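Local coordinates for protein UDP-N-acetylglucosamine 3-dehydrogenase (Acidithiobacillus ferrooxidans, PDB 7BVJ) that catalyses the NAD(+)-dependent oxidation of the glucosamine 3-position of UDP-N-acetylglucosamine to a ketone, a step in lipid A biosynthesis, at residues R138-E143 with D167-L172; R221-W226 with Y230-F235. One frame throughout, in Å; residues are numbered along the deposited sequence.

Interaction 1 of 2, residues R138-E143 with D167-L172; sequences RYLEAE and DLTLLL
Leu140 turns its CG anti to its own carbonyl carbon (chi1 -44°) while Thr169 sets OG1 beside the backbone N and anti to its carbonyl carbon (chi1 -67°), and these two rotations bring a leucine methyl against the threonine side chain. The contact is helix-on-sheet packing in the C-terminal domain of this Gfo/Idh/MocA family member: strand 139-147 of the mixed sheet meets helix 157-173. Leu140 and Thr169 are the nearest backbone pair, with CA atoms 7.2 Å apart, and their side chains meet at a slant. Leu140 CD2 does most of the touching, reaching Thr169 CA at 3.8 Å, whereas Leu140 CD1 meets the threonine methyl, CG2, at 4.1 Å. No hydrogen bond spans the two segments. The buried Thr169 hydroxyl bonds instead to the carbonyl O of Asp165 in its own helix and is thereby satisfied; the leucine methyls rest against this already bonded oxygen, the CA and CG2. One helical turn further on, Leu172 adds a looser methyl contact, its CD1 4.3 Å from Leu140 CD2. The buried area, 128 Å² over both sides, fits a junction carried chiefly by one leucine. The closest approach is Leu140 CD2 to Thr169 OG1, 3.6 Å.

Interaction 2 of 2, residues R221-W226 with Y230-F235; sequences RMRIFW and YASVDF. With F8U ((2R,3R)-2,3-bis(oxidanyl)butane-1,4-disulfonic acid), chain F.
Arg221-Phe225 and Tyr230-Asp234 run antiparallel at 171° as the two strands of a beta hairpin, joined by four backbone hydrogen bonds in the hydrogen-bonded pairs Met222-Val233 and Ile224-Ala231. Arg223, Phe225, Tyr230 and Ser232 share the face that receives the bound disulfonic acid F8U. Tyr230, with CG anti to the backbone N (chi1 158°), lies alongside Arg223 and Phe225, all pointing the same way. Its ring meets Phe225 obliquely, planes at 56°, Phe225 CE1 lying 3.5 Å from Tyr230 CD2. On the Arg223 side, Tyr230 OH lies 3.4 Å from Arg223 CD. That hydroxyl donates to F8U O07 (OH to O07, 2.8 Å), the acceptor lying near the ring plane. Ser232 OG donates to O08 of the same sulfonate, while F8U C01 sits over one face of the Arg223 guanidinium. A phenylalanine in place of Tyr230 would probably leave that sulfonate without one of its two hydroxyl donors here. On the other face, Ala231 CB meets the indole edge of Trp226 at CZ3, 3.6 Å away, and Met222 CB touches Phe235 CE1. Arg223 NH2 is salt-bridged to Glu143, which also pairs with Arg221. The chemistry thus divides by face: two hydroxyls bond the sulfonate and the positive charge of Arg223 probably adds a favourable field, although Glu143 engages its NH2, whereas the side of Met222, Ile224, Ala231 and Val233 is apolar.

From the N terminus, the chain passes through the Rossmann domain before reaching either contact. Interaction 1 closes first, over the 23 residues that carry strand 139-147 onward and into helix 157-173. Interaction 2 closes over only three intervening residues, at the hairpin's turn, so the two follow in series, neither nested nor crossed. They meet because strands 139-147 and 219-225 are antiparallel neighbours: Arg138 N lies 2.7 Å from Phe225 O, Tyr139 O 2.8 Å from Phe225 N, both probable hydrogen bonds. With Arg138 and Tyr139 opposite the single residue Phe225, the pairing is a classic beta bulge. On the helix side, Leu168 CD1 packs 3.6 Å from Phe235 CZ, joining helix to hairpin.

Interaction 1 of 2, residues R138-E143 with D167-L172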
ATOM      1  N   ARG A 138       6.719 -20.390   0.146  1.00 20.38           N
ATOM      2  CA  ARG A 138       5.721 -21.444   0.217  1.00 21.99           C
ATOM      3  C   ARG A 138       4.644 -21.135   1.243  1.00 18.98           C
ATOM      4  O   ARG A 138       3.490 -21.540   1.056  1.00 18.43           O
ATOM      5  CB  ARG A 138       6.384 -22.784   0.552  1.00 23.53           C
ATOM      6  CG  ARG A 138       7.674 -23.052  -0.216  1.00 29.89           C
ATOM      7  CD  ARG A 138       7.417 -23.039  -1.708  1.00 32.73           C
ATOM      8  NE  ARG A 138       8.397 -23.813  -2.458  1.00 37.29           N
ATOM      9  CZ  ARG A 138       8.336 -23.988  -3.771  1.00 40.94           C
ATOM     10  NH1 ARG A 138       7.347 -23.429  -4.464  1.00 44.10           N
ATOM     11  NH2 ARG A 138       9.253 -24.717  -4.393  1.00 50.01           N
ATOM     12  N   TYR A 139       4.990 -20.416   2.313  1.00 16.81           N
ATOM     13  CA  TYR A 139       4.005 -20.027   3.320  1.00 20.37           C
ATOM     14  C   TYR A 139       4.305 -18.623   3.836  1.00 22.18           C
ATOM     15  O   TYR A 139       5.466 -18.286   4.073  1.00 22.02           O
ATOM     16  CB  TYR A 139       4.012 -21.052   4.466  1.00 23.70           C
ATOM     17  CG  TYR A 139       3.096 -20.774   5.641  1.00 23.17           C
ATOM     18  CD1 TYR A 139       1.725 -20.656   5.478  1.00 20.85           C
ATOM     19  CD2 TYR A 139       3.611 -20.668   6.922  1.00 24.80           C
ATOM     20  CE1 TYR A 139       0.895 -20.403   6.559  1.00 22.42           C
ATOM     21  CE2 TYR A 139       2.804 -20.423   7.997  1.00 21.83           C
ATOM     22  CZ  TYR A 139       1.441 -20.294   7.818  1.00 24.39           C
ATOM     23  OH  TYR A 139       0.641 -20.063   8.921  1.00 19.43           O
ATOM     24  N   LEU A 140       3.264 -17.792   4.000  1.00 20.07           N
ATOM     25  CA  LEU A 140       3.410 -16.486   4.649  1.00 22.42           C
ATOM     26  C   LEU A 140       2.406 -16.360   5.798  1.00 23.17           C
ATOM     27  O   LEU A 140       1.231 -16.708   5.653  1.00 17.29           O
ATOM     28  CB  LEU A 140       3.197 -15.301   3.687  1.00 17.58           C
ATOM     29  CG  LEU A 140       3.776 -15.241   2.286  1.00 24.34           C
ATOM     30  CD1 LEU A 140       2.872 -16.008   1.339  1.00 25.14           C
ATOM     31  CD2 LEU A 140       3.894 -13.797   1.829  1.00 19.18           C
ATOM     32  N   GLU A 141       2.883 -15.845   6.933  1.00 19.70           N
ATOM     33  CA  GLU A 141       2.101 -15.659   8.145  1.00 20.91           C
ATOM     34  C   GLU A 141       2.307 -14.215   8.583  1.00 24.98           C
ATOM     35  O   GLU A 141       3.440 -13.817   8.855  1.00 24.91           O
ATOM     36  CB  GLU A 141       2.585 -16.617   9.229  1.00 19.66           C
ATOM     37  CG  GLU A 141       1.539 -17.198  10.099  1.00 29.41           C
ATOM     38  CD  GLU A 141       2.092 -18.311  10.977  1.00 26.19           C
ATOM     39  OE1 GLU A 141       3.146 -18.107  11.622  1.00 29.98           O
ATOM     40  OE2 GLU A 141       1.469 -19.389  11.016  1.00 27.88           O
ATOM     41  N   ALA A 142       1.240 -13.425   8.666  1.00 19.04           N
ATOM     42  CA  ALA A 142       1.437 -12.006   8.960  1.00 25.68           C
ATOM     43  C   ALA A 142       0.422 -11.505   9.976  1.00 23.61           C
ATOM     44  O   ALA A 142      -0.698 -12.025  10.074  1.00 18.53           O
ATOM     45  CB  ALA A 142       1.389 -11.131   7.679  1.00 15.35           C
ATOM     46  N   GLU A 143       0.844 -10.483  10.736  1.00 24.75           N
ATOM     47  CA  GLU A 143      -0.004  -9.782  11.700  1.00 26.33           C
ATOM     48  C   GLU A 143       0.128  -8.272  11.518  1.00 24.74           C
ATOM     49  O   GLU A 143       1.243  -7.734  11.536  1.00 24.52           O
ATOM     50  CB  GLU A 143       0.346 -10.154  13.149  1.00 28.05           C
ATOM     51  CG  GLU A 143       0.314 -11.633  13.446  1.00 39.96           C
ATOM     52  CD  GLU A 143       1.077 -11.973  14.705  1.00 47.97           C
ATOM     53  OE1 GLU A 143       0.466 -11.935  15.803  1.00 47.35           O
ATOM     54  OE2 GLU A 143       2.291 -12.262  14.588  1.00 48.13           O
ATOM     55  N   ASP A 167      -1.188  -7.707  -0.571  1.00 21.83           N
ATOM     56  CA  ASP A 167      -0.400  -7.252  -1.708  1.00 21.58           C
ATOM     57  C   ASP A 167       0.997  -7.860  -1.687  1.00 19.81           C
ATOM     58  O   ASP A 167       1.497  -8.307  -2.723  1.00 21.54           O
ATOM     59  CB  ASP A 167      -0.321  -5.729  -1.712  1.00 20.61           C
ATOM     60  CG  ASP A 167       0.572  -5.199  -2.819  1.00 21.31           C
ATOM     61  OD1 ASP A 167       0.341  -5.566  -3.999  1.00 22.10           O
ATOM     62  OD2 ASP A 167       1.512  -4.429  -2.501  1.00 19.70           O
ATOM     63  N   LEU A 168       1.644  -7.850  -0.519  1.00 17.06           N
ATOM     64  CA  LEU A 168       2.961  -8.453  -0.381  1.00 21.04           C
ATOM     65  C   LEU A 168       2.934  -9.914  -0.799  1.00 22.44           C
ATOM     66  O   LEU A 168       3.838 -10.390  -1.491  1.00 22.29           O
ATOM     67  CB  LEU A 168       3.451  -8.330   1.060  1.00 15.95           C
ATOM     68  CG  LEU A 168       3.874  -6.924   1.487  1.00 20.07           C
ATOM     69  CD1 LEU A 168       4.225  -6.859   2.985  1.00 17.55           C
ATOM     70  CD2 LEU A 168       5.033  -6.426   0.599  1.00 25.01           C
ATOM     71  N   THR A 169       1.898 -10.633  -0.375  1.00 25.16           N
ATOM     72  CA  THR A 169       1.710 -12.021  -0.765  1.00 18.74           C
ATOM     73  C   THR A 169       1.667 -12.164  -2.278  1.00 24.68           C
ATOM     74  O   THR A 169       2.401 -12.977  -2.872  1.00 21.80           O
ATOM     75  CB  THR A 169       0.408 -12.523  -0.152  1.00 16.51           C
ATOM     76  OG1 THR A 169       0.525 -12.574   1.287  1.00 17.24           O
ATOM     77  CG2 THR A 169       0.053 -13.870  -0.745  1.00 16.98           C
ATOM     78  N   LEU A 170       0.792 -11.386  -2.925  1.00 22.25           N
ATOM     79  CA  LEU A 170       0.671 -11.520  -4.375  1.00 29.12           C
ATOM     80  C   LEU A 170       1.982 -11.170  -5.070  1.00 25.01           C
ATOM     81  O   LEU A 170       2.323 -11.776  -6.087  1.00 27.26           O
ATOM     82  CB  LEU A 170      -0.477 -10.660  -4.907  1.00 19.94           C
ATOM     83  CG  LEU A 170      -1.884 -11.124  -4.490  1.00 25.96           C
ATOM     84  CD1 LEU A 170      -2.912 -10.051  -4.783  1.00 24.07           C
ATOM     85  CD2 LEU A 170      -2.290 -12.431  -5.158  1.00 17.79           C
ATOM     86  N   LEU A 171       2.744 -10.224  -4.517  1.00 26.29           N
ATOM     87  CA  LEU A 171       3.971  -9.781  -5.173  1.00 26.50           C
ATOM     88  C   LEU A 171       5.099 -10.793  -4.995  1.00 24.25           C
ATOM     89  O   LEU A 171       5.761 -11.172  -5.964  1.00 27.43           O
ATOM     90  CB  LEU A 171       4.398  -8.417  -4.629  1.00 30.70           C
ATOM     91  CG  LEU A 171       5.653  -7.805  -5.250  1.00 24.52           C
ATOM     92  CD1 LEU A 171       5.327  -7.285  -6.620  1.00 26.62           C
ATOM     93  CD2 LEU A 171       6.195  -6.708  -4.370  1.00 26.60           C
ATOM     94  N   LEU A 172       5.333 -11.233  -3.765  1.00 26.24           N
ATOM     95  CA  LEU A 172       6.393 -12.195  -3.510  1.00 27.35           C
ATOM     96  C   LEU A 172       6.132 -13.516  -4.207  1.00 23.84           C
ATOM     97  O   LEU A 172       7.084 -14.175  -4.642  1.00 27.93           O
ATOM     98  CB  LEU A 172       6.553 -12.421  -2.009  1.00 24.04           C
ATOM     99  CG  LEU A 172       6.910 -11.143  -1.260  1.00 24.21           C
ATOM    100  CD1 LEU A 172       7.113 -11.433   0.210  1.00 23.52           C
ATOM    101  CD2 LEU A 172       8.156 -10.507  -1.869  1.00 23.23           C
TER

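Interaction 2 of 2, residues R221-W226 with Y230-F235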
ATOM      1  N   ARG A 221       4.172  -7.531  11.752  1.00 26.62           N
ATOM      2  CA  ARG A 221       5.152  -8.591  11.590  1.00 22.30           C
ATOM      3  C   ARG A 221       4.748  -9.521  10.453  1.00 25.43           C
ATOM      4  O   ARG A 221       3.565  -9.627  10.103  1.00 24.82           O
ATOM      5  CB  ARG A 221       5.326  -9.351  12.904  1.00 31.32           C
ATOM      6  CG  ARG A 221       5.891  -8.457  14.022  1.00 39.41           C
ATOM      7  CD  ARG A 221       6.289  -9.239  15.264  1.00 39.28           C
ATOM      8  NE  ARG A 221       5.276 -10.211  15.663  1.00 48.51           N
ATOM      9  CZ  ARG A 221       4.432 -10.049  16.678  1.00 51.01           C
ATOM     10  NH1 ARG A 221       4.468  -8.940  17.411  1.00 48.29           N
ATOM     11  NH2 ARG A 221       3.547 -10.999  16.959  1.00 51.50           N
ATOM     12  N   MET A 222       5.755 -10.164   9.855  1.00 23.01           N
ATOM     13  CA  MET A 222       5.537 -11.172   8.817  1.00 21.93           C
ATOM     14  C   MET A 222       6.626 -12.228   8.894  1.00 27.98           C
ATOM     15  O   MET A 222       7.817 -11.913   8.790  1.00 27.26           O
ATOM     16  CB  MET A 222       5.517 -10.567   7.411  1.00 20.36           C
ATOM     17  CG  MET A 222       5.245 -11.612   6.306  1.00 19.37           C
ATOM     18  SD  MET A 222       5.174 -10.907   4.637  1.00 29.23           S
ATOM     19  CE  MET A 222       3.512 -10.272   4.633  1.00 21.51           C
ATOM     20  N   ARG A 223       6.220 -13.478   9.052  1.00 20.59           N
ATOM     21  CA  ARG A 223       7.113 -14.607   8.903  1.00 21.38           C
ATOM     22  C   ARG A 223       6.874 -15.253   7.540  1.00 25.02           C
ATOM     23  O   ARG A 223       5.735 -15.337   7.060  1.00 20.41           O
ATOM     24  CB  ARG A 223       6.910 -15.595  10.056  1.00 21.18           C
ATOM     25  CG  ARG A 223       7.434 -15.017  11.374  1.00 27.98           C
ATOM     26  CD  ARG A 223       6.981 -15.795  12.610  1.00 28.58           C
ATOM     27  NE  ARG A 223       5.525 -15.814  12.773  1.00 35.93           N
ATOM     28  CZ  ARG A 223       4.795 -14.814  13.274  1.00 35.54           C
ATOM     29  NH1 ARG A 223       5.359 -13.679  13.678  1.00 34.20           N
ATOM     30  NH2 ARG A 223       3.490 -14.951  13.367  1.00 28.02           N
ATOM     31  N   ILE A 224       7.966 -15.645   6.888  1.00 22.09           N
ATOM     32  CA  ILE A 224       7.955 -16.117   5.513  1.00 19.31           C
ATOM     33  C   ILE A 224       8.771 -17.401   5.445  1.00 23.54           C
ATOM     34  O   ILE A 224       9.903 -17.449   5.942  1.00 23.20           O
ATOM     35  CB  ILE A 224       8.521 -15.052   4.561  1.00 23.87           C
ATOM     36  CG1 ILE A 224       7.877 -13.680   4.834  1.00 20.70           C
ATOM     37  CG2 ILE A 224       8.349 -15.487   3.139  1.00 22.00           C
ATOM     38  CD1 ILE A 224       8.343 -12.591   3.895  1.00 19.40           C
ATOM     39  N   PHE A 225       8.200 -18.439   4.839  1.00 24.49           N
ATOM     40  CA  PHE A 225       8.797 -19.766   4.782  1.00 21.81           C
ATOM     41  C   PHE A 225       9.002 -20.174   3.329  1.00 20.82           C
ATOM     42  O   PHE A 225       8.036 -20.270   2.554  1.00 19.75           O
ATOM     43  CB  PHE A 225       7.918 -20.803   5.491  1.00 24.80           C
ATOM     44  CG  PHE A 225       7.664 -20.517   6.950  1.00 24.32           C
ATOM     45  CD1 PHE A 225       8.339 -21.223   7.938  1.00 26.92           C
ATOM     46  CD2 PHE A 225       6.724 -19.562   7.336  1.00 21.95           C
ATOM     47  CE1 PHE A 225       8.094 -20.956   9.287  1.00 24.01           C
ATOM     48  CE2 PHE A 225       6.478 -19.300   8.679  1.00 19.40           C
ATOM     49  CZ  PHE A 225       7.167 -19.998   9.649  1.00 20.79           C
ATOM     50  N   TRP A 226      10.263 -20.417   2.975  1.00 32.79           N
ATOM     51  CA  TRP A 226      10.660 -21.122   1.769  1.00 30.12           C
ATOM     52  C   TRP A 226      11.079 -22.532   2.159  1.00 29.55           C
ATOM     53  O   TRP A 226      11.137 -22.885   3.338  1.00 28.12           O
ATOM     54  CB  TRP A 226      11.810 -20.407   1.051  1.00 21.43           C
ATOM     55  CG  TRP A 226      11.500 -19.032   0.531  1.00 22.17           C
ATOM     56  CD1 TRP A 226      11.135 -18.700  -0.745  1.00 21.39           C
ATOM     57  CD2 TRP A 226      11.562 -17.801   1.260  1.00 24.10           C
ATOM     58  NE1 TRP A 226      10.949 -17.349  -0.847  1.00 22.00           N
ATOM     59  CE2 TRP A 226      11.210 -16.770   0.368  1.00 22.15           C
ATOM     60  CE3 TRP A 226      11.865 -17.473   2.588  1.00 22.56           C
ATOM     61  CZ2 TRP A 226      11.160 -15.428   0.755  1.00 22.24           C
ATOM     62  CZ3 TRP A 226      11.823 -16.157   2.968  1.00 20.35           C
ATOM     63  CH2 TRP A 226      11.484 -15.137   2.051  1.00 16.89           C
ATOM     64  N   TYR A 230      13.858 -19.233   6.445  1.00 28.02           N
ATOM     65  CA  TYR A 230      12.797 -18.611   7.226  1.00 29.39           C
ATOM     66  C   TYR A 230      13.147 -17.148   7.444  1.00 26.53           C
ATOM     67  O   TYR A 230      14.185 -16.843   8.031  1.00 27.82           O
ATOM     68  CB  TYR A 230      12.617 -19.354   8.548  1.00 26.52           C
ATOM     69  CG  TYR A 230      11.970 -18.612   9.699  1.00 31.40           C
ATOM     70  CD1 TYR A 230      12.749 -17.986  10.667  1.00 34.55           C
ATOM     71  CD2 TYR A 230      10.590 -18.607   9.865  1.00 26.50           C
ATOM     72  CE1 TYR A 230      12.174 -17.338  11.747  1.00 36.36           C
ATOM     73  CE2 TYR A 230      10.001 -17.963  10.947  1.00 33.24           C
ATOM     74  CZ  TYR A 230      10.798 -17.332  11.888  1.00 35.23           C
ATOM     75  OH  TYR A 230      10.229 -16.694  12.968  1.00 29.44           O
ATOM     76  N   ALA A 231      12.302 -16.246   6.966  1.00 23.76           N
ATOM     77  CA  ALA A 231      12.492 -14.814   7.159  1.00 22.19           C
ATOM     78  C   ALA A 231      11.460 -14.292   8.153  1.00 25.91           C
ATOM     79  O   ALA A 231      10.258 -14.528   7.992  1.00 20.10           O
ATOM     80  CB  ALA A 231      12.378 -14.066   5.831  1.00 19.73           C
ATOM     81  N   SER A 232      11.927 -13.588   9.180  1.00 17.46           N
ATOM     82  CA  SER A 232      11.063 -12.911  10.135  1.00 23.64           C
ATOM     83  C   SER A 232      11.292 -11.409   9.990  1.00 27.68           C
ATOM     84  O   SER A 232      12.432 -10.941  10.092  1.00 25.78           O
ATOM     85  CB  SER A 232      11.343 -13.394  11.561  1.00 32.76           C
ATOM     86  OG  SER A 232      10.397 -12.882  12.484  1.00 26.72           O
ATOM     87  N   VAL A 233      10.217 -10.666   9.730  1.00 22.87           N
ATOM     88  CA  VAL A 233      10.265  -9.236   9.478  1.00 25.07           C
ATOM     89  C   VAL A 233       9.427  -8.545  10.544  1.00 27.91           C
ATOM     90  O   VAL A 233       8.231  -8.843  10.695  1.00 23.03           O
ATOM     91  CB  VAL A 233       9.739  -8.889   8.078  1.00 25.58           C
ATOM     92  CG1 VAL A 233       9.779  -7.372   7.853  1.00 26.49           C
ATOM     93  CG2 VAL A 233      10.531  -9.598   7.012  1.00 31.04           C
ATOM     94  N   ASP A 234      10.053  -7.622  11.276  1.00 26.32           N
ATOM     95  CA  ASP A 234       9.360  -6.654  12.122  1.00 22.98           C
ATOM     96  C   ASP A 234       9.347  -5.342  11.347  1.00 30.59           C
ATOM     97  O   ASP A 234      10.348  -4.613  11.316  1.00 28.50           O
ATOM     98  CB  ASP A 234      10.058  -6.488  13.462  1.00 24.30           C
ATOM     99  CG  ASP A 234       9.213  -5.733  14.480  1.00 32.93           C
ATOM    100  OD1 ASP A 234       8.361  -4.861  14.116  1.00 28.34           O
ATOM    101  OD2 ASP A 234       9.428  -6.021  15.672  1.00 33.16           O
ATOM    102  N   PHE A 235       8.215  -5.078  10.690  1.00 28.70           N
ATOM    103  CA  PHE A 235       8.043  -3.859   9.913  1.00 26.55           C
ATOM    104  C   PHE A 235       8.174  -2.620  10.792  1.00 32.48           C
ATOM    105  O   PHE A 235       8.805  -1.631  10.399  1.00 27.42           O
ATOM    106  CB  PHE A 235       6.675  -3.875   9.228  1.00 27.82           C
ATOM    107  CG  PHE A 235       6.600  -4.794   8.036  1.00 28.26           C
ATOM    108  CD1 PHE A 235       5.796  -5.925   8.063  1.00 31.92           C
ATOM    109  CD2 PHE A 235       7.321  -4.516   6.888  1.00 30.86           C
ATOM    110  CE1 PHE A 235       5.722  -6.782   6.960  1.00 30.64           C
ATOM    111  CE2 PHE A 235       7.259  -5.360   5.776  1.00 30.98           C
ATOM    112  CZ  PHE A 235       6.455  -6.494   5.812  1.00 31.56           C
TER
HETATM  113  C01 F8U F 402       6.116 -16.875  16.230  0.78 37.37           C
HETATM  114  C02 F8U F 402       6.859 -16.223  17.403  0.78 36.43           C
HETATM  115  C03 F8U F 402       8.080 -15.350  17.118  0.78 36.81           C
HETATM  116  C04 F8U F 402       8.807 -15.564  15.803  0.78 37.17           C
HETATM  117  O06 F8U F 402      10.909 -13.972  16.842  0.78 43.53           O
HETATM  118  O07 F8U F 402      11.407 -15.218  14.988  0.78 36.97           O
HETATM  119  O08 F8U F 402       9.891 -13.281  14.907  0.78 38.82           O
HETATM  120  O09 F8U F 402       8.998 -15.601  18.118  0.78 37.04           O
HETATM  121  O10 F8U F 402       5.984 -15.356  18.043  0.78 42.75           O
HETATM  122  O12 F8U F 402       6.360 -19.675  16.072  0.78 35.67           O
HETATM  123  O13 F8U F 402       6.812 -18.589  14.127  0.78 31.44           O
HETATM  124  O14 F8U F 402       8.389 -18.230  15.980  0.78 49.18           O
HETATM  125  S05 F8U F 402      10.273 -14.489  15.605  0.78 45.45           S
HETATM  126  S11 F8U F 402       6.943 -18.384  15.610  0.78 53.49           S